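Local coordinates for DNA/RNA-binding protein Alba (PDB 4Z9E) that probably binds double-stranded DNA tightly but without sequence specificity and helps to compact the archaeal chromosome, at residues Lys31-Ala36 and Glu84-Arg89; Arg65-Thr70 and Val80-Ile85. All blocks are in the same frame, centred on the assembly; numbering follows the deposited sequence.

Contact 1: Lys31-Ala36 and Glu84-Arg89; sequences KIIIKA and EITLSR
Lys31 lays its aliphatic chain over strand 84-88: a bend at chi2 (-65°) brings Lys31 CD within 3.8 Å of both Thr86 CG2 and Ser88 CB, while the Ser88 hydroxyl bonds to Glu62. Ile32 is the first firmly paired residue, its N donating to Leu87 O at 2.9 Å and its O accepting from Leu87 N at 2.7 Å; Ile32 and Leu87 both rest on Phe25 of helix 14-25. Ile33 turns its side chain to the face that Lys31 occupies, its CG1 branch folding back (chi2 -80°) to put CD1 3.3 Å from Thr86 OG1, while its CG2 meets Glu84 CG at 3.6 Å. Ile34 forms the second hydrogen-bonded pair, with Ile85, both bonds nearly straight. Ile34 CD1 reaches diagonally to Leu87 CD1 at 3.8 Å, and the residue is backed by Ala44 and Ala48 of helix 41-55. Lys35 crosses Glu84 with its methylenes, CD to CB 3.9 Å, and carries its ammonium to Glu69. Ile32, Ile34 and Leu87 lie under helices, and Ile85 on the same face meets Tyr61 and Leu66 of the second subunit; with a mixed polar face behind, they mark an antiparallel pair of central strands in the alpha/beta sheet of the Alba fold.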
ATOM      1  N   LYS A  31      19.642  -4.538  -1.762  1.00 73.32           N
ATOM      2  CA  LYS A  31      18.354  -3.929  -1.411  1.00 69.09           C
ATOM      3  C   LYS A  31      17.850  -3.068  -2.561  1.00 70.49           C
ATOM      4  O   LYS A  31      18.627  -2.339  -3.168  1.00 78.19           O
ATOM      5  CB  LYS A  31      18.493  -2.991  -0.205  1.00 69.04           C
ATOM      6  CG  LYS A  31      18.859  -3.627   1.129  1.00 78.77           C
ATOM      7  CD  LYS A  31      17.766  -4.565   1.637  1.00 94.18           C
ATOM      8  CE  LYS A  31      18.111  -5.145   3.009  1.00 96.46           C
ATOM      9  NZ  LYS A  31      19.014  -6.337   2.897  1.00 97.43           N
ATOM     10  N   ILE A  32      16.552  -3.139  -2.846  1.00 67.46           N
ATOM     11  CA  ILE A  32      15.897  -2.165  -3.715  1.00 63.01           C
ATOM     12  C   ILE A  32      14.700  -1.540  -2.992  1.00 62.82           C
ATOM     13  O   ILE A  32      13.971  -2.231  -2.264  1.00 54.82           O
ATOM     14  CB  ILE A  32      15.487  -2.778  -5.065  1.00 67.92           C
ATOM     15  CG1 ILE A  32      16.702  -2.878  -5.983  1.00 75.22           C
ATOM     16  CG2 ILE A  32      14.435  -1.941  -5.784  1.00 62.73           C
ATOM     17  CD1 ILE A  32      17.490  -4.157  -5.797  1.00 79.85           C
ATOM     18  N   ILE A  33      14.555  -0.224  -3.174  1.00 57.48           N
ATOM     19  CA  ILE A  33      13.480   0.560  -2.613  1.00 55.65           C
ATOM     20  C   ILE A  33      12.534   1.000  -3.719  1.00 56.79           C
ATOM     21  O   ILE A  33      12.930   1.701  -4.652  1.00 58.07           O
ATOM     22  CB  ILE A  33      14.012   1.871  -1.994  1.00 64.69           C
ATOM     23  CG1 ILE A  33      15.135   1.619  -0.966  1.00 68.30           C
ATOM     24  CG2 ILE A  33      12.856   2.723  -1.467  1.00 67.91           C
ATOM     25  CD1 ILE A  33      14.683   1.182   0.413  1.00 68.73           C
ATOM     26  N   ILE A  34      11.268   0.642  -3.584  1.00 53.78           N
ATOM     27  CA  ILE A  34      10.252   1.164  -4.475  1.00 53.79           C
ATOM     28  C   ILE A  34       9.422   2.191  -3.702  1.00 55.11           C
ATOM     29  O   ILE A  34       8.978   1.921  -2.580  1.00 57.91           O
ATOM     30  CB  ILE A  34       9.341   0.027  -4.976  1.00 54.68           C
ATOM     31  CG1 ILE A  34      10.179  -1.040  -5.686  1.00 55.21           C
ATOM     32  CG2 ILE A  34       8.246   0.579  -5.872  1.00 52.71           C
ATOM     33  CD1 ILE A  34       9.555  -2.421  -5.674  1.00 55.67           C
ATOM     34  N   LYS A  35       9.189   3.346  -4.314  1.00 52.10           N
ATOM     35  CA  LYS A  35       8.530   4.470  -3.656  1.00 52.07           C
ATOM     36  C   LYS A  35       7.447   5.055  -4.548  1.00 49.21           C
ATOM     37  O   LYS A  35       7.672   5.256  -5.727  1.00 51.73           O
ATOM     38  CB  LYS A  35       9.567   5.550  -3.299  1.00 58.39           C
ATOM     39  CG  LYS A  35       9.015   6.751  -2.539  1.00 74.64           C
ATOM     40  CD  LYS A  35       9.018   6.563  -1.015  1.00 84.38           C
ATOM     41  CE  LYS A  35       7.787   7.189  -0.340  1.00 75.77           C
ATOM     42  NZ  LYS A  35       7.443   8.561  -0.828  1.00 79.77           N
ATOM     43  N   ALA A  36       6.269   5.323  -3.982  1.00 48.23           N
ATOM     44  CA  ALA A  36       5.180   5.951  -4.713  1.00 43.98           C
ATOM     45  C   ALA A  36       4.271   6.774  -3.793  1.00 46.21           C
ATOM     46  O   ALA A  36       4.239   6.546  -2.587  1.00 45.59           O
ATOM     47  CB  ALA A  36       4.350   4.886  -5.432  1.00 46.44           C
ATOM     48  N   GLU A  84       6.862   3.064   0.797  1.00 49.45           N
ATOM     49  CA  GLU A  84       8.226   2.716   0.505  1.00 52.75           C
ATOM     50  C   GLU A  84       8.287   1.218   0.748  1.00 52.09           C
ATOM     51  O   GLU A  84       7.991   0.759   1.862  1.00 52.06           O
ATOM     52  CB  GLU A  84       9.158   3.478   1.439  1.00 59.91           C
ATOM     53  CG  GLU A  84      10.632   3.135   1.352  1.00 73.05           C
ATOM     54  CD  GLU A  84      11.461   3.824   2.444  1.00 89.52           C
ATOM     55  OE1 GLU A  84      11.252   5.042   2.694  1.00 97.08           O
ATOM     56  OE2 GLU A  84      12.325   3.150   3.061  1.00 90.76           O
ATOM     57  N   ILE A  85       8.611   0.464  -0.308  1.00 53.24           N
ATOM     58  CA  ILE A  85       8.752  -1.006  -0.251  1.00 53.33           C
ATOM     59  C   ILE A  85      10.211  -1.410  -0.493  1.00 56.59           C
ATOM     60  O   ILE A  85      10.799  -1.089  -1.542  1.00 58.92           O
ATOM     61  CB  ILE A  85       7.857  -1.728  -1.292  1.00 51.88           C
ATOM     62  CG1 ILE A  85       6.407  -1.269  -1.202  1.00 51.42           C
ATOM     63  CG2 ILE A  85       7.901  -3.234  -1.112  1.00 48.87           C
ATOM     64  CD1 ILE A  85       5.604  -1.566  -2.455  1.00 45.82           C
ATOM     65  N   THR A  86      10.785  -2.114   0.480  1.00 56.51           N
ATOM     66  CA  THR A  86      12.159  -2.602   0.392  1.00 57.57           C
ATOM     67  C   THR A  86      12.184  -4.078   0.022  1.00 50.16           C
ATOM     68  O   THR A  86      11.629  -4.892   0.740  1.00 57.12           O
ATOM     69  CB  THR A  86      12.909  -2.427   1.738  1.00 54.71           C
ATOM     70  OG1 THR A  86      12.867  -1.054   2.109  1.00 57.41           O
ATOM     71  CG2 THR A  86      14.366  -2.860   1.636  1.00 51.69           C
ATOM     72  N   LEU A  87      12.865  -4.414  -1.068  1.00 52.67           N
ATOM     73  CA  LEU A  87      13.070  -5.808  -1.440  1.00 56.08           C
ATOM     74  C   LEU A  87      14.518  -6.266  -1.274  1.00 60.39           C
ATOM     75  O   LEU A  87      15.461  -5.455  -1.399  1.00 59.12           O
ATOM     76  CB  LEU A  87      12.649  -6.001  -2.892  1.00 56.79           C
ATOM     77  CG  LEU A  87      11.212  -5.643  -3.284  1.00 58.26           C
ATOM     78  CD1 LEU A  87      11.007  -5.828  -4.786  1.00 57.44           C
ATOM     79  CD2 LEU A  87      10.225  -6.505  -2.507  1.00 56.35           C
ATOM     80  N   SER A  88      14.697  -7.559  -1.012  1.00 59.54           N
ATOM     81  CA  SER A  88      16.034  -8.168  -1.066  1.00 66.04           C
ATOM     82  C   SER A  88      16.039  -9.651  -1.472  1.00 68.06           C
ATOM     83  O   SER A  88      14.979 -10.224  -1.725  1.00 60.58           O
ATOM     84  CB  SER A  88      16.737  -8.011   0.273  1.00 68.96           C
ATOM     85  OG  SER A  88      16.123  -8.842   1.239  1.00 75.03           O
ATOM     86  N   ARG A  89      17.249 -10.235  -1.515  1.00 74.62           N
ATOM     87  CA  ARG A  89      17.529 -11.656  -1.841  1.00 73.60           C
ATOM     88  C   ARG A  89      16.903 -12.073  -3.166  1.00 78.18           C
ATOM     89  O   ARG A  89      17.324 -11.626  -4.243  1.00 82.10           O
ATOM     90  CB  ARG A  89      17.105 -12.597  -0.695  1.00 77.95           C
ATOM     91  CG  ARG A  89      17.207 -14.094  -0.982  1.00 83.85           C
ATOM     92  CD  ARG A  89      18.609 -14.636  -0.699  1.00 95.25           C
ATOM     93  NE  ARG A  89      19.031 -15.657  -1.670  1.00 94.32           N
ATOM     94  CZ  ARG A  89      20.039 -15.519  -2.545  1.00101.13           C
ATOM     95  NH1 ARG A  89      20.770 -14.401  -2.597  1.00 99.54           N
ATOM     96  NH2 ARG A  89      20.331 -16.514  -3.374  1.00100.97           N
TER

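Contact 2: Arg65-Thr70 and Val80-Ile85; sequences RLDTET and VSSIEI
A single water joins Arg65, Asp67 and Ser82 across the two strands: it accepts from Ser82 OG at 2.6 Å and donates to Asp67 OD2 at 2.9 Å and, at greater length, to Arg65 O. The same Asp67 OD2 takes a weak, bent hydrogen bond from Arg65 NH1 at 2.7 Å, part of a salt bridge two residues along strand 65-69. Bends at chi2 and chi3 bring the guanidinium back beside Asp67 and alongside Glu84, which points the same way. Arg65 NH2 stands 3.2 Å from Glu84 OE1, but the two planes are 74° apart and no N-H is aimed at that oxygen, so this bridge rests on charge alone. With an alanine in place of Glu84, the guanidinium would probably lose one of its carboxylate partners and be freer to turn about Asp67.

The backbones pair through Arg65-Glu84, Asp67-Ser82 and Glu69-Val80, the last with a nearly straight bond from Glu69 N to Val80 O at 2.7 Å; in the middle pair Ser82 N lies above the carbonyl plane of Asp67. Glu69 extends its carboxylate over Ser82, with Glu69 OE2 3.4 Å from Ser82 CB, and there meets Lys35. On the other face Leu66 CD2 packs against Ile83 CG1 at 3.6 Å, and Thr68 and Ser81 use their hydroxyls on Glu49 and Asp46 of the second subunit. The hairpin thus divides its chemistry: one face is tied by charges and water, which probably balance Asp67 and Glu84 against Arg65 and Glu69 against Lys35, while the other serves the dimer interface.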
ATOM      1  N   ARG A  65       6.945   0.695   4.529  1.00 54.60           N
ATOM      2  CA  ARG A  65       6.594   1.878   5.328  1.00 51.14           C
ATOM      3  C   ARG A  65       5.464   2.673   4.689  1.00 52.30           C
ATOM      4  O   ARG A  65       5.492   2.971   3.476  1.00 51.96           O
ATOM      5  CB  ARG A  65       7.809   2.786   5.547  1.00 57.08           C
ATOM      6  CG  ARG A  65       8.873   2.169   6.448  1.00 73.54           C
ATOM      7  CD  ARG A  65       9.537   3.179   7.391  1.00 87.96           C
ATOM      8  NE  ARG A  65      10.467   4.088   6.708  1.00 97.69           N
ATOM      9  CZ  ARG A  65      10.203   5.353   6.368  1.00102.98           C
ATOM     10  NH1 ARG A  65       9.023   5.903   6.649  1.00 98.12           N
ATOM     11  NH2 ARG A  65      11.134   6.078   5.745  1.00104.56           N
ATOM     12  N   LEU A  66       4.466   3.020   5.493  1.00 46.56           N
ATOM     13  CA  LEU A  66       3.435   3.931   5.044  1.00 47.29           C
ATOM     14  C   LEU A  66       3.591   5.274   5.747  1.00 50.90           C
ATOM     15  O   LEU A  66       3.794   5.298   6.953  1.00 57.03           O
ATOM     16  CB  LEU A  66       2.058   3.353   5.310  1.00 43.21           C
ATOM     17  CG  LEU A  66       1.771   2.003   4.648  1.00 46.90           C
ATOM     18  CD1 LEU A  66       0.380   1.471   4.977  1.00 46.08           C
ATOM     19  CD2 LEU A  66       1.896   2.125   3.149  1.00 43.30           C
ATOM     20  N   ASP A  67       3.505   6.375   4.993  1.00 51.03           N
ATOM     21  CA  ASP A  67       3.589   7.736   5.553  1.00 57.11           C
ATOM     22  C   ASP A  67       2.610   8.681   4.877  1.00 55.11           C
ATOM     23  O   ASP A  67       1.894   8.316   3.941  1.00 51.80           O
ATOM     24  CB  ASP A  67       4.985   8.350   5.366  1.00 66.00           C
ATOM     25  CG  ASP A  67       6.079   7.562   6.043  1.00 83.16           C
ATOM     26  OD1 ASP A  67       5.872   7.149   7.203  1.00 86.79           O
ATOM     27  OD2 ASP A  67       7.164   7.378   5.423  1.00 98.25           O
ATOM     28  N   THR A  68       2.603   9.911   5.371  1.00 55.37           N
ATOM     29  CA  THR A  68       1.921  11.025   4.730  1.00 55.54           C
ATOM     30  C   THR A  68       2.957  12.111   4.439  1.00 56.11           C
ATOM     31  O   THR A  68       3.844  12.370   5.241  1.00 57.50           O
ATOM     32  CB  THR A  68       0.801  11.555   5.639  1.00 52.69           C
ATOM     33  OG1 THR A  68      -0.018  10.460   6.024  1.00 54.34           O
ATOM     34  CG2 THR A  68      -0.087  12.540   4.934  1.00 53.00           C
ATOM     35  N   GLU A  69       2.854  12.721   3.274  1.00 60.74           N
ATOM     36  CA  GLU A  69       3.772  13.781   2.888  1.00 64.07           C
ATOM     37  C   GLU A  69       2.995  15.071   2.689  1.00 62.30           C
ATOM     38  O   GLU A  69       1.889  15.057   2.154  1.00 57.53           O
ATOM     39  CB  GLU A  69       4.555  13.386   1.635  1.00 64.24           C
ATOM     40  CG  GLU A  69       5.531  12.235   1.884  1.00 73.02           C
ATOM     41  CD  GLU A  69       6.349  11.828   0.652  1.00 90.12           C
ATOM     42  OE1 GLU A  69       6.499  12.641  -0.308  1.00 87.30           O
ATOM     43  OE2 GLU A  69       6.860  10.680   0.651  1.00 86.79           O
ATOM     44  N   THR A  70       3.568  16.177   3.156  1.00 71.84           N
ATOM     45  CA  THR A  70       2.874  17.479   3.154  1.00 78.12           C
ATOM     46  C   THR A  70       3.005  18.151   1.799  1.00 75.92           C
ATOM     47  O   THR A  70       4.063  18.073   1.168  1.00 70.64           O
ATOM     48  CB  THR A  70       3.394  18.437   4.262  1.00 80.24           C
ATOM     49  OG1 THR A  70       3.682  17.696   5.460  1.00 78.29           O
ATOM     50  CG2 THR A  70       2.362  19.540   4.585  1.00 79.52           C
ATOM     51  N   VAL A  80      -0.658  13.900   1.029  1.00 59.15           N
ATOM     52  CA  VAL A  80      -0.672  12.712   0.209  1.00 52.55           C
ATOM     53  C   VAL A  80      -0.034  11.545   0.914  1.00 51.39           C
ATOM     54  O   VAL A  80       0.968  11.728   1.615  1.00 49.47           O
ATOM     55  CB  VAL A  80      -0.013  13.025  -1.164  1.00 54.77           C
ATOM     56  CG1 VAL A  80       1.496  13.306  -1.050  1.00 47.07           C
ATOM     57  CG2 VAL A  80      -0.386  12.000  -2.207  1.00 48.90           C
ATOM     58  N   SER A  81      -0.646  10.362   0.755  1.00 50.25           N
ATOM     59  CA  SER A  81      -0.104   9.098   1.271  1.00 46.92           C
ATOM     60  C   SER A  81       1.111   8.626   0.444  1.00 48.80           C
ATOM     61  O   SER A  81       1.219   8.873  -0.763  1.00 44.17           O
ATOM     62  CB  SER A  81      -1.178   8.012   1.233  1.00 51.10           C
ATOM     63  OG  SER A  81      -2.150   8.161   2.258  1.00 56.97           O
ATOM     64  N   SER A  82       2.026   7.927   1.098  1.00 48.73           N
ATOM     65  CA  SER A  82       3.188   7.419   0.414  1.00 48.85           C
ATOM     66  C   SER A  82       3.558   6.014   0.913  1.00 49.56           C
ATOM     67  O   SER A  82       3.261   5.643   2.067  1.00 47.47           O
ATOM     68  CB  SER A  82       4.359   8.396   0.561  1.00 49.50           C
ATOM     69  OG  SER A  82       5.207   7.991   1.607  1.00 53.62           O
ATOM     70  N   ILE A  83       4.192   5.234   0.044  1.00 45.78           N
ATOM     71  CA  ILE A  83       4.655   3.903   0.415  1.00 45.79           C
ATOM     72  C   ILE A  83       6.101   3.787  -0.013  1.00 47.22           C
ATOM     73  O   ILE A  83       6.514   4.369  -1.015  1.00 45.32           O
ATOM     74  CB  ILE A  83       3.781   2.770  -0.167  1.00 40.10           C
ATOM     75  CG1 ILE A  83       4.185   1.412   0.404  1.00 44.81           C
ATOM     76  CG2 ILE A  83       3.899   2.727  -1.672  1.00 44.55           C
ATOM     77  CD1 ILE A  83       3.235   0.274   0.062  1.00 41.81           C
ATOM     78  N   GLU A  84       6.862   3.064   0.797  1.00 49.45           N
ATOM     79  CA  GLU A  84       8.226   2.716   0.505  1.00 52.75           C
ATOM     80  C   GLU A  84       8.287   1.218   0.748  1.00 52.09           C
ATOM     81  O   GLU A  84       7.991   0.759   1.862  1.00 52.06           O
ATOM     82  CB  GLU A  84       9.158   3.478   1.439  1.00 59.91           C
ATOM     83  CG  GLU A  84      10.632   3.135   1.352  1.00 73.05           C
ATOM     84  CD  GLU A  84      11.461   3.824   2.444  1.00 89.52           C
ATOM     85  OE1 GLU A  84      11.252   5.042   2.694  1.00 97.08           O
ATOM     86  OE2 GLU A  84      12.325   3.150   3.061  1.00 90.76           O
ATOM     87  N   ILE A  85       8.611   0.464  -0.308  1.00 53.24           N
ATOM     88  CA  ILE A  85       8.752  -1.006  -0.251  1.00 53.33           C
ATOM     89  C   ILE A  85      10.211  -1.410  -0.493  1.00 56.59           C
ATOM     90  O   ILE A  85      10.799  -1.089  -1.542  1.00 58.92           O
ATOM     91  CB  ILE A  85       7.857  -1.728  -1.292  1.00 51.88           C
ATOM     92  CG1 ILE A  85       6.407  -1.269  -1.202  1.00 51.42           C
ATOM     93  CG2 ILE A  85       7.901  -3.234  -1.112  1.00 48.87           C
ATOM     94  CD1 ILE A  85       5.604  -1.566  -2.455  1.00 45.82           C
TER
HETATM   95  O   HOH W   1       6.383   6.036   2.947  1.00 52.94           O

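How the contacts relate
After strand 6-8 and helix 14-25, the chain enters strand 31-37, the first partner of contact 1. That contact closes a loop of 47 residues, holding helix 41-55 and strand 60-69, when strand 80-88 comes in beside it. Contact 2 closes a much shorter loop of nine residues, the turn of the hairpin, which nests within the larger one; the two overlap at Glu84 and Ile85. Strand 80-88 is therefore flanked by 31-37 and 60-69, and Lys35 NZ spans it to Glu69 OE2 at 2.6 Å. Contact 2 pairs its first half, from the hairpin turn on, beside the second subunit, and contact 1 holds its second half in the helix-covered core.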